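PDB 6MVF: beta-galactosidase/beta-glucuronidase from Faecalibacterium prausnitzii L2-6, which binds flavin mononucleotide and, as a glycoside hydrolase of family 2, probably cleaves beta-glucuronides. Local coordinates for residues H52-V57 against V138-T143. Numbering follows the deposited sequence.
Sequences HTWNAV and VSNEDT
Val-138, near the end of strand 131-139, receives the far end of the Trp-54 indole: CH2 lies 4.1 Å from Val-138 CG1 and 3.5 Å from Val-138 O, so the ring meets both a methyl and a backbone carbonyl. Past Ser-139, whose OG accepts the N-H of Glu-141 in an ST turn, Asn-140 turns its side chain toward the loop 52-57. A chi1 of 70° sets Asn-140 CG between its backbone N and carbonyl carbon, which brings the amide to the indole edge. Its OD1 sits there in the ring plane, 3.3 Å from Trp-54 CZ2, and the amide stands nearly perpendicular to the ring (89°). Asn-140 ND2 comes within 3.0 Å of Asn-55 OD1, but the angle is too poor for a hydrogen bond. These amides are satisfied by the backbone around them: Asn-140 OD1 by Thr-69 N and ND2 by Phe-155 O, Asn-55 OD1 by Gly-157 N and ND2 by Leu-67 O. Trp-54 NE1 also donates to Leu-67 O. Swapping Trp-54 for an alanine would probably open a gap beside Val-138 and Asn-140 and deprive Leu-67 O of its indole donor. In the sugar-binding domain, then, a buried tryptophan and two asparagines join the loop 52-57 to the end of a sheet strand without one direct hydrogen bond, their polar groups tied instead to main-chain atoms nearby.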
loop_
_atom_site.group_PDB
_atom_site.type_symbol
_atom_site.label_atom_id
_atom_site.label_comp_id
_atom_site.label_asym_id
_atom_site.label_seq_id
_atom_site.Cartn_x
_atom_site.Cartn_y
_atom_site.Cartn_z
ATOM N N HIS A 52 -7.763 -22.323 -10.955
ATOM C CA HIS A 52 -8.623 -23.385 -10.469
ATOM C C HIS A 52 -8.199 -24.743 -11.001
ATOM O O HIS A 52 -7.805 -24.890 -12.161
ATOM C CB HIS A 52 -10.085 -23.129 -10.852
ATOM C CG HIS A 52 -11.003 -24.209 -10.389
ATOM N ND1 HIS A 52 -11.361 -25.273 -11.190
ATOM C CD2 HIS A 52 -11.589 -24.426 -9.185
ATOM C CE1 HIS A 52 -12.145 -26.086 -10.506
ATOM N NE2 HIS A 52 -12.300 -25.596 -9.288
ATOM N N THR A 53 -8.298 -25.737 -10.137
ATOM C CA THR A 53 -8.266 -27.124 -10.559
ATOM C C THR A 53 -9.337 -27.877 -9.795
ATOM O O THR A 53 -9.560 -27.615 -8.612
ATOM C CB THR A 53 -6.912 -27.789 -10.313
ATOM O OG1 THR A 53 -7.031 -29.190 -10.606
ATOM C CG2 THR A 53 -6.448 -27.586 -8.862
ATOM N N TRP A 54 -9.998 -28.818 -10.464
ATOM C CA TRP A 54 -10.940 -29.672 -9.746
ATOM C C TRP A 54 -10.236 -30.778 -8.951
ATOM O O TRP A 54 -10.901 -31.489 -8.196
ATOM C CB TRP A 54 -11.987 -30.251 -10.722
ATOM C CG TRP A 54 -11.437 -31.144 -11.819
ATOM C CD1 TRP A 54 -11.023 -32.458 -11.700
ATOM C CD2 TRP A 54 -11.244 -30.790 -13.198
ATOM N NE1 TRP A 54 -10.572 -32.927 -12.920
ATOM C CE2 TRP A 54 -10.696 -31.929 -13.853
ATOM C CE3 TRP A 54 -11.470 -29.621 -13.940
ATOM C CZ2 TRP A 54 -10.387 -31.932 -15.217
ATOM C CZ3 TRP A 54 -11.165 -29.623 -15.294
ATOM C CH2 TRP A 54 -10.626 -30.774 -15.920
ATOM N N ASN A 55 -8.907 -30.914 -9.065
ATOM C CA ASN A 55 -8.155 -31.922 -8.321
ATOM C C ASN A 55 -7.442 -31.346 -7.099
ATOM O O ASN A 55 -6.548 -32.002 -6.554
ATOM C CB ASN A 55 -7.131 -32.629 -9.224
ATOM C CG ASN A 55 -7.776 -33.372 -10.392
ATOM O OD1 ASN A 55 -7.380 -33.210 -11.557
ATOM N ND2 ASN A 55 -8.783 -34.178 -10.084
ATOM N N ALA A 56 -7.825 -30.146 -6.653
ATOM C CA ALA A 56 -7.086 -29.468 -5.589
ATOM C C ALA A 56 -7.072 -30.268 -4.299
ATOM O O ALA A 56 -6.128 -30.159 -3.514
ATOM C CB ALA A 56 -7.684 -28.093 -5.323
ATOM N N VAL A 57 -8.110 -31.051 -4.041
ATOM C CA VAL A 57 -8.168 -31.893 -2.855
ATOM C C VAL A 57 -7.944 -33.367 -3.197
ATOM O O VAL A 57 -7.062 -34.008 -2.624
ATOM C CB VAL A 57 -9.488 -31.680 -2.084
ATOM C CG1 VAL A 57 -9.561 -32.594 -0.873
ATOM C CG2 VAL A 57 -9.588 -30.225 -1.673
ATOM N N VAL A 138 -11.912 -28.495 -20.899
ATOM C CA VAL A 138 -10.606 -28.936 -20.430
ATOM C C VAL A 138 -10.696 -30.405 -20.034
ATOM O O VAL A 138 -11.618 -30.800 -19.319
ATOM C CB VAL A 138 -10.130 -28.088 -19.237
ATOM C CG1 VAL A 138 -8.755 -28.551 -18.756
ATOM C CG2 VAL A 138 -10.122 -26.633 -19.603
ATOM N N SER A 139 -9.737 -31.202 -20.472
ATOM C CA SER A 139 -9.692 -32.614 -20.130
ATOM C C SER A 139 -8.309 -32.971 -19.609
ATOM O O SER A 139 -7.304 -32.679 -20.269
ATOM C CB SER A 139 -10.025 -33.486 -21.334
ATOM O OG SER A 139 -9.806 -34.855 -21.008
ATOM N N ASN A 140 -8.254 -33.621 -18.441
ATOM C CA ASN A 140 -7.003 -34.189 -17.952
ATOM C C ASN A 140 -6.958 -35.714 -18.103
ATOM O O ASN A 140 -6.233 -36.399 -17.370
ATOM C CB ASN A 140 -6.747 -33.759 -16.507
ATOM C CG ASN A 140 -7.704 -34.395 -15.512
ATOM O OD1 ASN A 140 -8.823 -34.769 -15.852
ATOM N ND2 ASN A 140 -7.259 -34.502 -14.260
ATOM N N GLU A 141 -7.716 -36.255 -19.056
ATOM C CA GLU A 141 -7.671 -37.673 -19.388
ATOM C C GLU A 141 -6.488 -37.971 -20.302
ATOM O O GLU A 141 -6.037 -37.106 -21.067
ATOM C CB GLU A 141 -8.975 -38.100 -20.070
ATOM C CG GLU A 141 -10.143 -38.297 -19.102
ATOM C CD GLU A 141 -11.515 -38.355 -19.783
ATOM O OE1 GLU A 141 -11.895 -37.403 -20.534
ATOM O OE2 GLU A 141 -12.221 -39.363 -19.542
ATOM N N ASP A 142 -5.986 -39.208 -20.210
ATOM C CA ASP A 142 -4.942 -39.706 -21.112
ATOM C C ASP A 142 -5.416 -39.699 -22.571
ATOM O O ASP A 142 -6.614 -39.767 -22.855
ATOM C CB ASP A 142 -4.549 -41.122 -20.688
ATOM C CG ASP A 142 -3.183 -41.544 -21.202
ATOM O OD1 ASP A 142 -2.510 -40.745 -21.895
ATOM O OD2 ASP A 142 -2.777 -42.687 -20.892
ATOM N N THR A 143 -4.479 -39.577 -23.505
ATOM C CA THR A 143 -4.767 -39.676 -24.931
ATOM C C THR A 143 -3.592 -40.357 -25.609
ATOM O O THR A 143 -2.491 -40.402 -25.052
ATOM C CB THR A 143 -4.996 -38.321 -25.622
ATOM O OG1 THR A 143 -3.739 -37.784 -26.049
ATOM C CG2 THR A 143 -5.719 -37.317 -24.727
#